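Local structure of NADPH-quinone reductase (3HA2) at residues A[88-99]-A[131-142]; A[52-60]-A[160-168]. The protein probably transfers electrons from NAD(P)H to quinones through a bound FMN, the modelled part being its flavodoxin-like domain. All blocks are in the same frame, centred on the assembly; numbering follows the deposited sequence.

Contact 1 (A[88-99]-A[131-142]); sequences YALEGKELGIVV and KTKMMYLPILAV
Tyr88 meets Lys133 just ahead of two neighbouring parallel strands of the flavodoxin-like sheet, 94-101 and the outermost 135-143. The extended lysine chain lays NZ over the phenol face, a cation-pi contact 4.3 Å from the ring centroid and 2° off its normal, while Lys131 O sits in plane at the ring edge. Lys133 itself, at positive phi, closes the preceding helix in a Schellman motif. Leu90 packs CB on CG of selenomethionine Met134 at 3.7 Å. Glu91 runs CG against Lys133 CB, and its carboxylate lies near NZ without pairing. The chain then turns through Gly92, whose N donates to Lys133 O at 2.9 Å, almost straight. From Lys93 the parallel ladder begins: Lys93 O takes Met135 N in its carbonyl plane, and the lysine's own NZ leaves for Asn52 O. Glu94 lies alongside Met135, its OE1 salt-bridged to Arg54. Leu95 N donates to Met135 O, and Leu95 O receives Leu137 N. A bend at chi3 (85°) brings Met134 CE to 3.7 Å from Leu95 CB. Past Gly96 the register slips by one residue, and a second ladder starts as Ile97 O accepts Leu140 N, nearly along the C=O axis. The side chains of Ile97 and Ile139 run side by side. Val98 turns to the other face, its CG1 3.9 Å from Val142 CG2. On the Ile139 side Val99 CG1, wedged between backbone N and carbonyl carbon (chi1 55°), touches Ile139 CG2 at 3.7 Å.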
loop_
_atom_site.group_PDB
_atom_site.type_symbol
_atom_site.label_atom_id
_atom_site.label_comp_id
_atom_site.label_asym_id
_atom_site.label_seq_id
_atom_site.Cartn_x
_atom_site.Cartn_y
_atom_site.Cartn_z
ATOM N N TYR A 88 7.098 -16.100 -14.480
ATOM C CA TYR A 88 5.798 -16.148 -13.787
ATOM C C TYR A 88 5.823 -17.233 -12.717
ATOM O O TYR A 88 5.050 -18.192 -12.770
ATOM C CB TYR A 88 4.635 -16.383 -14.770
ATOM C CG TYR A 88 4.224 -15.129 -15.499
ATOM C CD1 TYR A 88 3.234 -14.296 -14.986
ATOM C CD2 TYR A 88 4.868 -14.745 -16.671
ATOM C CE1 TYR A 88 2.867 -13.129 -15.634
ATOM C CE2 TYR A 88 4.504 -13.580 -17.336
ATOM C CZ TYR A 88 3.509 -12.781 -16.809
ATOM O OH TYR A 88 3.150 -11.626 -17.460
ATOM N N ALA A 89 6.737 -17.062 -11.760
ATOM C CA ALA A 89 7.052 -18.090 -10.773
ATOM C C ALA A 89 5.843 -18.492 -9.937
ATOM O O ALA A 89 5.751 -19.637 -9.475
ATOM C CB ALA A 89 8.183 -17.616 -9.868
ATOM N N LEU A 90 4.911 -17.555 -9.780
ATOM C CA LEU A 90 3.753 -17.739 -8.902
ATOM C C LEU A 90 2.525 -18.302 -9.589
ATOM O O LEU A 90 1.505 -18.522 -8.931
ATOM C CB LEU A 90 3.406 -16.414 -8.210
ATOM C CG LEU A 90 4.603 -15.710 -7.549
ATOM C CD1 LEU A 90 4.214 -14.312 -7.119
ATOM C CD2 LEU A 90 5.141 -16.508 -6.366
ATOM N N GLU A 91 2.620 -18.571 -10.894
ATOM C CA GLU A 91 1.437 -18.979 -11.666
ATOM C C GLU A 91 0.778 -20.216 -11.073
ATOM O O GLU A 91 1.442 -21.223 -10.858
ATOM C CB GLU A 91 1.802 -19.262 -13.129
ATOM C CG GLU A 91 0.588 -19.634 -13.982
ATOM C CD GLU A 91 0.925 -19.795 -15.453
ATOM O OE1 GLU A 91 2.131 -19.761 -15.816
ATOM O OE2 GLU A 91 -0.028 -19.951 -16.247
ATOM N N GLY A 92 -0.525 -20.137 -10.808
ATOM C CA GLY A 92 -1.266 -21.277 -10.259
ATOM C C GLY A 92 -1.275 -21.389 -8.737
ATOM O O GLY A 92 -2.021 -22.211 -8.180
ATOM N N LYS A 93 -0.434 -20.610 -8.060
ATOM C CA LYS A 93 -0.439 -20.581 -6.591
ATOM C C LYS A 93 -1.633 -19.746 -6.126
ATOM O O LYS A 93 -2.174 -18.937 -6.896
ATOM C CB LYS A 93 0.884 -20.017 -6.036
ATOM C CG LYS A 93 2.120 -20.817 -6.447
ATOM C CD LYS A 93 3.423 -20.170 -5.926
ATOM C CE LYS A 93 4.648 -20.848 -6.522
ATOM N NZ LYS A 93 4.804 -22.239 -5.972
ATOM N N GLU A 94 -2.063 -19.972 -4.886
ATOM C CA GLU A 94 -3.175 -19.235 -4.307
ATOM C C GLU A 94 -2.591 -18.141 -3.444
ATOM O O GLU A 94 -1.579 -18.359 -2.775
ATOM C CB GLU A 94 -4.087 -20.141 -3.467
ATOM C CG GLU A 94 -4.914 -21.110 -4.306
ATOM C CD GLU A 94 -5.591 -22.190 -3.491
ATOM O OE1 GLU A 94 -5.089 -22.551 -2.416
ATOM O OE2 GLU A 94 -6.641 -22.697 -3.945
ATOM N N LEU A 95 -3.215 -16.961 -3.491
ATOM C CA LEU A 95 -2.810 -15.841 -2.641
ATOM C C LEU A 95 -3.942 -15.588 -1.659
ATOM O O LEU A 95 -5.078 -15.381 -2.080
ATOM C CB LEU A 95 -2.571 -14.571 -3.448
ATOM C CG LEU A 95 -2.122 -13.364 -2.601
ATOM C CD1 LEU A 95 -0.728 -13.617 -1.931
ATOM C CD2 LEU A 95 -2.107 -12.057 -3.410
ATOM N N GLY A 96 -3.618 -15.609 -0.370
ATOM C CA GLY A 96 -4.581 -15.294 0.690
ATOM C C GLY A 96 -4.095 -14.114 1.510
ATOM O O GLY A 96 -2.896 -13.790 1.532
ATOM N N ILE A 97 -5.030 -13.480 2.198
ATOM C CA ILE A 97 -4.752 -12.305 3.012
ATOM C C ILE A 97 -5.430 -12.505 4.353
ATOM O O ILE A 97 -6.654 -12.733 4.412
ATOM C CB ILE A 97 -5.325 -11.019 2.334
ATOM C CG1 ILE A 97 -4.707 -10.801 0.939
ATOM C CG2 ILE A 97 -5.168 -9.791 3.283
ATOM C CD1 ILE A 97 -3.228 -10.478 0.934
ATOM N N VAL A 98 -4.648 -12.466 5.431
ATOM C CA VAL A 98 -5.215 -12.421 6.791
ATOM C C VAL A 98 -4.904 -11.029 7.341
ATOM O O VAL A 98 -3.777 -10.770 7.758
ATOM C CB VAL A 98 -4.639 -13.532 7.700
ATOM C CG1 VAL A 98 -5.242 -13.438 9.142
ATOM C CG2 VAL A 98 -4.950 -14.914 7.083
ATOM N N VAL A 99 -5.896 -10.130 7.295
ATOM C CA VAL A 99 -5.680 -8.725 7.645
ATOM C C VAL A 99 -6.409 -8.370 8.930
ATOM O O VAL A 99 -7.605 -8.604 9.052
ATOM C CB VAL A 99 -6.059 -7.752 6.466
ATOM C CG1 VAL A 99 -7.518 -7.969 5.975
ATOM C CG2 VAL A 99 -5.815 -6.307 6.869
ATOM N N LYS A 131 -2.131 -10.188 -12.023
ATOM C CA LYS A 131 -0.962 -9.953 -12.860
ATOM C C LYS A 131 -0.013 -11.143 -12.896
ATOM O O LYS A 131 0.576 -11.454 -13.941
ATOM C CB LYS A 131 -0.215 -8.713 -12.390
ATOM C CG LYS A 131 0.993 -8.318 -13.267
ATOM C CD LYS A 131 0.544 -7.855 -14.642
ATOM C CE LYS A 131 1.647 -7.094 -15.353
ATOM N NZ LYS A 131 1.115 -6.497 -16.607
ATOM N N THR A 132 0.144 -11.794 -11.751
ATOM C CA THR A 132 1.094 -12.889 -11.603
ATOM C C THR A 132 0.451 -14.259 -11.849
ATOM O O THR A 132 1.096 -15.289 -11.632
ATOM C CB THR A 132 1.778 -12.843 -10.209
ATOM O OG1 THR A 132 0.782 -12.840 -9.184
ATOM C CG2 THR A 132 2.599 -11.563 -10.051
ATOM N N LYS A 133 -0.818 -14.262 -12.276
ATOM C CA LYS A 133 -1.565 -15.492 -12.596
ATOM C C LYS A 133 -1.805 -16.405 -11.381
ATOM O O LYS A 133 -1.879 -17.640 -11.515
ATOM C CB LYS A 133 -0.895 -16.279 -13.742
ATOM C CG LYS A 133 -0.618 -15.433 -14.983
ATOM C CD LYS A 133 0.032 -16.242 -16.123
ATOM C CE LYS A 133 0.264 -15.327 -17.326
ATOM N NZ LYS A 133 0.899 -16.022 -18.497
HETATM N N MSE A 134 -1.915 -15.777 -10.211
HETATM C CA MSE A 134 -2.290 -16.461 -8.975
HETATM C C MSE A 134 -3.815 -16.477 -8.831
HETATM O O MSE A 134 -4.503 -15.659 -9.442
HETATM C CB MSE A 134 -1.680 -15.738 -7.774
HETATM C CG MSE A 134 -0.176 -15.748 -7.751
HETATM SE SE MSE A 134 0.488 -14.813 -6.166
HETATM C CE MSE A 134 0.412 -16.313 -4.887
HETATM N N MSE A 135 -4.319 -17.413 -8.029
HETATM C CA MSE A 135 -5.713 -17.488 -7.650
HETATM C C MSE A 135 -5.930 -16.719 -6.340
HETATM O O MSE A 135 -5.418 -17.107 -5.298
HETATM C CB MSE A 135 -6.116 -18.959 -7.470
HETATM C CG MSE A 135 -7.433 -19.168 -6.764
HETATM SE SE MSE A 135 -8.905 -18.510 -7.863
HETATM C CE MSE A 135 -8.819 -19.817 -9.336
ATOM N N TYR A 136 -6.698 -15.641 -6.399
ATOM C CA TYR A 136 -6.972 -14.814 -5.223
ATOM C C TYR A 136 -8.105 -15.423 -4.406
ATOM O O TYR A 136 -9.226 -15.643 -4.924
ATOM C CB TYR A 136 -7.393 -13.432 -5.706
ATOM C CG TYR A 136 -7.411 -12.335 -4.687
ATOM C CD1 TYR A 136 -6.229 -11.943 -4.030
ATOM C CD2 TYR A 136 -8.587 -11.634 -4.411
ATOM C CE1 TYR A 136 -6.219 -10.896 -3.118
ATOM C CE2 TYR A 136 -8.582 -10.557 -3.485
ATOM C CZ TYR A 136 -7.393 -10.213 -2.852
ATOM O OH TYR A 136 -7.351 -9.166 -1.980
ATOM N N LEU A 137 -7.798 -15.742 -3.154
ATOM C CA LEU A 137 -8.782 -16.288 -2.210
ATOM C C LEU A 137 -9.622 -15.183 -1.584
ATOM O O LEU A 137 -9.189 -14.027 -1.552
ATOM C CB LEU A 137 -8.069 -17.049 -1.085
ATOM C CG LEU A 137 -7.170 -18.239 -1.444
ATOM C CD1 LEU A 137 -6.399 -18.703 -0.205
ATOM C CD2 LEU A 137 -7.968 -19.386 -2.035
ATOM N N PRO A 138 -10.822 -15.524 -1.073
ATOM C CA PRO A 138 -11.537 -14.513 -0.302
ATOM C C PRO A 138 -10.622 -14.109 0.849
ATOM O O PRO A 138 -9.879 -14.932 1.344
ATOM C CB PRO A 138 -12.752 -15.268 0.237
ATOM C CG PRO A 138 -12.935 -16.394 -0.661
ATOM C CD PRO A 138 -11.561 -16.796 -1.115
ATOM N N ILE A 139 -10.673 -12.845 1.237
ATOM C CA ILE A 139 -9.854 -12.286 2.323
ATOM C C ILE A 139 -10.350 -12.735 3.694
ATOM O O ILE A 139 -11.550 -12.765 3.934
ATOM C CB ILE A 139 -9.935 -10.756 2.254
ATOM C CG1 ILE A 139 -9.443 -10.273 0.870
ATOM C CG2 ILE A 139 -9.167 -10.086 3.425
ATOM C CD1 ILE A 139 -10.019 -8.926 0.437
ATOM N N LEU A 140 -9.428 -13.077 4.597
ATOM C CA LEU A 140 -9.825 -13.358 5.986
ATOM C C LEU A 140 -9.582 -12.080 6.790
ATOM O O LEU A 140 -8.445 -11.787 7.150
ATOM C CB LEU A 140 -9.054 -14.563 6.572
ATOM C CG LEU A 140 -9.451 -14.929 8.015
ATOM C CD1 LEU A 140 -10.941 -15.151 8.116
ATOM C CD2 LEU A 140 -8.717 -16.176 8.441
ATOM N N ALA A 141 -10.646 -11.316 7.034
ATOM C CA ALA A 141 -10.523 -10.074 7.823
ATOM C C ALA A 141 -10.747 -10.385 9.299
ATOM O O ALA A 141 -11.696 -11.103 9.660
ATOM C CB ALA A 141 -11.502 -8.996 7.319
ATOM N N VAL A 142 -9.856 -9.864 10.141
ATOM C CA VAL A 142 -9.856 -10.157 11.571
ATOM C C VAL A 142 -10.018 -8.822 12.297
ATOM O O VAL A 142 -9.071 -8.055 12.408
ATOM C CB VAL A 142 -8.540 -10.861 11.984
ATOM C CG1 VAL A 142 -8.492 -11.128 13.487
ATOM C CG2 VAL A 142 -8.358 -12.172 11.200
#

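Contact 2 (A[52-60]-A[160-168])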
loop_
_atom_site.group_PDB
_atom_site.type_symbol
_atom_site.label_atom_id
_atom_site.label_comp_id
_atom_site.label_asym_id
_atom_site.label_seq_id
_atom_site.Cartn_x
_atom_site.Cartn_y
_atom_site.Cartn_z
ATOM N N ASN A 52 6.038 -23.471 -2.006
ATOM C CA ASN A 52 4.686 -23.488 -1.434
ATOM C C ASN A 52 3.607 -23.248 -2.473
ATOM O O ASN A 52 3.870 -22.631 -3.506
ATOM C CB ASN A 52 4.572 -22.522 -0.247
ATOM C CG ASN A 52 5.330 -23.021 0.973
ATOM O OD1 ASN A 52 4.747 -23.663 1.853
ATOM N ND2 ASN A 52 6.637 -22.771 1.013
ATOM N N ASP A 53 2.402 -23.764 -2.201
ATOM C CA ASP A 53 1.261 -23.701 -3.119
ATOM C C ASP A 53 0.280 -22.601 -2.743
ATOM O O ASP A 53 -0.349 -22.001 -3.605
ATOM C CB ASP A 53 0.503 -25.039 -3.109
ATOM C CG ASP A 53 1.401 -26.212 -3.406
ATOM O OD1 ASP A 53 1.942 -26.252 -4.532
ATOM O OD2 ASP A 53 1.571 -27.087 -2.520
ATOM N N ARG A 54 0.129 -22.359 -1.454
ATOM C CA ARG A 54 -0.752 -21.299 -0.987
ATOM C C ARG A 54 0.083 -20.330 -0.159
ATOM O O ARG A 54 0.764 -20.731 0.778
ATOM C CB ARG A 54 -1.897 -21.867 -0.140
ATOM C CG ARG A 54 -2.823 -20.800 0.421
ATOM C CD ARG A 54 -4.013 -21.433 1.162
ATOM N NE ARG A 54 -4.863 -22.193 0.249
ATOM C CZ ARG A 54 -5.835 -23.018 0.634
ATOM N NH1 ARG A 54 -6.090 -23.205 1.929
ATOM N NH2 ARG A 54 -6.543 -23.673 -0.281
ATOM N N ILE A 55 0.021 -19.058 -0.531
ATOM C CA ILE A 55 0.821 -18.023 0.089
ATOM C C ILE A 55 -0.162 -17.091 0.775
ATOM O O ILE A 55 -1.039 -16.513 0.124
ATOM C CB ILE A 55 1.653 -17.197 -0.954
ATOM C CG1 ILE A 55 2.321 -18.080 -2.048
ATOM C CG2 ILE A 55 2.656 -16.284 -0.239
ATOM C CD1 ILE A 55 3.280 -19.173 -1.547
ATOM N N ILE A 56 -0.020 -16.963 2.085
ATOM C CA ILE A 56 -0.895 -16.100 2.852
ATOM C C ILE A 56 -0.096 -14.924 3.397
ATOM O O ILE A 56 0.955 -15.106 4.012
ATOM C CB ILE A 56 -1.569 -16.891 3.978
ATOM C CG1 ILE A 56 -2.594 -17.861 3.374
ATOM C CG2 ILE A 56 -2.189 -15.955 5.005
ATOM C CD1 ILE A 56 -3.070 -18.948 4.335
ATOM N N LEU A 57 -0.579 -13.718 3.152
ATOM C CA LEU A 57 0.075 -12.551 3.734
ATOM C C LEU A 57 -0.739 -12.132 4.932
ATOM O O LEU A 57 -1.939 -11.854 4.815
ATOM C CB LEU A 57 0.143 -11.405 2.740
ATOM C CG LEU A 57 0.692 -11.765 1.356
ATOM C CD1 LEU A 57 0.710 -10.472 0.510
ATOM C CD2 LEU A 57 2.068 -12.432 1.403
ATOM N N GLU A 58 -0.071 -12.090 6.077
ATOM C CA GLU A 58 -0.724 -11.878 7.371
ATOM C C GLU A 58 -0.182 -10.597 8.018
ATOM O O GLU A 58 1.005 -10.515 8.415
ATOM C CB GLU A 58 -0.469 -13.101 8.263
ATOM C CG GLU A 58 -1.080 -13.009 9.638
ATOM C CD GLU A 58 -1.231 -14.352 10.302
ATOM O OE1 GLU A 58 -1.430 -15.372 9.595
ATOM O OE2 GLU A 58 -1.166 -14.382 11.548
ATOM N N PHE A 59 -1.048 -9.594 8.145
ATOM C CA PHE A 59 -0.586 -8.285 8.604
ATOM C C PHE A 59 -1.694 -7.439 9.232
ATOM O O PHE A 59 -2.875 -7.663 8.962
ATOM C CB PHE A 59 0.039 -7.530 7.415
ATOM C CG PHE A 59 -0.903 -7.345 6.222
ATOM C CD1 PHE A 59 -0.977 -8.296 5.193
ATOM C CD2 PHE A 59 -1.720 -6.216 6.139
ATOM C CE1 PHE A 59 -1.853 -8.122 4.100
ATOM C CE2 PHE A 59 -2.591 -6.029 5.045
ATOM C CZ PHE A 59 -2.652 -6.984 4.025
ATOM N N PRO A 60 -1.309 -6.454 10.059
ATOM C CA PRO A 60 -2.272 -5.466 10.559
ATOM C C PRO A 60 -2.503 -4.356 9.544
ATOM O O PRO A 60 -1.599 -3.978 8.791
ATOM C CB PRO A 60 -1.586 -4.927 11.808
ATOM C CG PRO A 60 -0.126 -5.007 11.490
ATOM C CD PRO A 60 0.042 -6.244 10.618
ATOM N N TYR A 160 -9.345 -19.653 10.596
ATOM C CA TYR A 160 -7.939 -19.429 10.236
ATOM C C TYR A 160 -7.217 -20.731 9.871
ATOM O O TYR A 160 -6.508 -20.803 8.855
ATOM C CB TYR A 160 -7.240 -18.714 11.395
ATOM C CG TYR A 160 -5.757 -18.460 11.190
ATOM C CD1 TYR A 160 -5.310 -17.518 10.258
ATOM C CD2 TYR A 160 -4.806 -19.154 11.945
ATOM C CE1 TYR A 160 -3.939 -17.279 10.076
ATOM C CE2 TYR A 160 -3.435 -18.925 11.770
ATOM C CZ TYR A 160 -3.012 -17.989 10.839
ATOM O OH TYR A 160 -1.661 -17.743 10.693
ATOM N N GLN A 161 -7.436 -21.770 10.678
ATOM C CA GLN A 161 -6.894 -23.101 10.389
ATOM C C GLN A 161 -7.360 -23.627 9.033
ATOM O O GLN A 161 -6.560 -24.154 8.265
ATOM C CB GLN A 161 -7.281 -24.103 11.481
ATOM C CG GLN A 161 -6.579 -23.893 12.796
ATOM C CD GLN A 161 -7.124 -24.807 13.883
ATOM O OE1 GLN A 161 -8.271 -25.270 13.805
ATOM N NE2 GLN A 161 -6.308 -25.069 14.904
ATOM N N GLN A 162 -8.650 -23.484 8.747
ATOM C CA GLN A 162 -9.215 -23.878 7.452
ATOM C C GLN A 162 -8.612 -23.063 6.314
ATOM O O GLN A 162 -8.271 -23.602 5.253
ATOM C CB GLN A 162 -10.732 -23.697 7.462
ATOM C CG GLN A 162 -11.443 -24.651 8.424
ATOM C CD GLN A 162 -11.139 -26.096 8.087
ATOM O OE1 GLN A 162 -11.481 -26.577 7.000
ATOM N NE2 GLN A 162 -10.477 -26.795 9.008
ATOM N N TYR A 163 -8.470 -21.764 6.565
ATOM C CA TYR A 163 -7.907 -20.831 5.588
ATOM C C TYR A 163 -6.502 -21.263 5.174
ATOM O O TYR A 163 -6.160 -21.234 3.997
ATOM C CB TYR A 163 -7.912 -19.409 6.159
ATOM C CG TYR A 163 -7.776 -18.315 5.105
ATOM C CD1 TYR A 163 -8.805 -18.070 4.190
ATOM C CD2 TYR A 163 -6.614 -17.526 5.026
ATOM C CE1 TYR A 163 -8.688 -17.060 3.211
ATOM C CE2 TYR A 163 -6.496 -16.506 4.053
ATOM C CZ TYR A 163 -7.537 -16.290 3.158
ATOM O OH TYR A 163 -7.415 -15.302 2.196
ATOM N N ALA A 164 -5.712 -21.709 6.150
ATOM C CA ALA A 164 -4.346 -22.156 5.922
ATOM C C ALA A 164 -4.219 -23.568 5.343
ATOM O O ALA A 164 -3.205 -23.888 4.733
ATOM C CB ALA A 164 -3.537 -22.050 7.223
ATOM N N THR A 165 -5.223 -24.424 5.536
ATOM C CA THR A 165 -5.038 -25.854 5.230
ATOM C C THR A 165 -6.111 -26.481 4.345
ATOM O O THR A 165 -5.842 -27.471 3.660
ATOM C CB THR A 165 -4.957 -26.726 6.511
ATOM O OG1 THR A 165 -6.227 -26.711 7.176
ATOM C CG2 THR A 165 -3.888 -26.229 7.465
ATOM N N ASN A 166 -7.333 -25.953 4.398
ATOM C CA ASN A 166 -8.418 -26.526 3.606
ATOM C C ASN A 166 -8.048 -26.464 2.135
ATOM O O ASN A 166 -7.977 -25.381 1.531
ATOM C CB ASN A 166 -9.758 -25.839 3.877
ATOM C CG ASN A 166 -10.866 -26.351 2.977
ATOM O OD1 ASN A 166 -11.271 -27.511 3.068
ATOM N ND2 ASN A 166 -11.369 -25.483 2.103
ATOM N N VAL A 167 -7.772 -27.639 1.582
ATOM C CA VAL A 167 -7.302 -27.751 0.206
ATOM C C VAL A 167 -8.358 -27.212 -0.763
ATOM O O VAL A 167 -8.024 -26.484 -1.696
ATOM C CB VAL A 167 -6.835 -29.208 -0.134
ATOM C CG1 VAL A 167 -7.938 -30.237 0.156
ATOM C CG2 VAL A 167 -6.329 -29.319 -1.577
ATOM N N GLY A 168 -9.626 -27.529 -0.489
ATOM C CA GLY A 168 -10.783 -27.140 -1.315
ATOM C C GLY A 168 -10.595 -25.952 -2.244
ATOM O O GLY A 168 -10.037 -26.084 -3.338
#
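Strand 54-60 runs against the direction of helix 160-165 at 139°, the axes approaching to 9.7 Å, with Arg54, Ile56 and Glu58 directed at the helix. This is the helix-on-sheet packing of a flavodoxin-like alpha/beta sandwich: helix 150-165 lies across a central strand. At one end Arg54 reaches just past the last helical turn. Its CG is anti to the backbone N (chi1 178°), and a bend at chi3 presents the guanidinium end-on to Asn166 O, which lies in the guanidinium plane. NH1 and NH2 both donate to that one oxygen at 2.9 Å, from the same face of its carbonyl plane; NH1 stands well above the plane, NH2 is only tilted from it. NH1 adds a weak bond to Tyr163 O. With NE salt-bridged to Glu94 of the neighbouring strand, the guanidinium is held by that strand and by the helix end at once. Replacing Arg54 by a leucine would probably leave the carbonyl of Asn166 without its two donors and Glu94 without its ion-pair mate. In the middle, Ile56 rests CD1 on the helix, 3.8 Å from Ala164 CA and 3.9 Å from Tyr163 CD2. Val98 of the next strand touches both Ile56 and Tyr163. At the other end the extended Glu58 meets Tyr160, whose ring also packs edge-to-face with Phe21. Carboxylate and ring planes stand 80° apart, and Tyr160 OH donates a short hydrogen bond, 2.6 Å, to the syn lone pair of Glu58 OE1.

How the contacts relate
The centres of contacts 1 and 2 lie about 9 Å apart, and both contacts involve the same five-stranded parallel sheet, in which strand 54-60 is the direct neighbour of 94-101 and 135-143 forms the edge. Along the chain, contact 1 is nested inside the loop closed by contact 2, and strand 135-143 is followed directly by helix 150-165, so the chain leaves the sheet edge and returns across its centre. The two contacts touch: Tyr163 OH lies 2.6 Å from Pro138 O, a probable hydrogen bond in the break of the edge strand, and also bonds Ile97 N. Together they tie strand 135-143 and helix 150-165 to the middle of the flavodoxin-like domain.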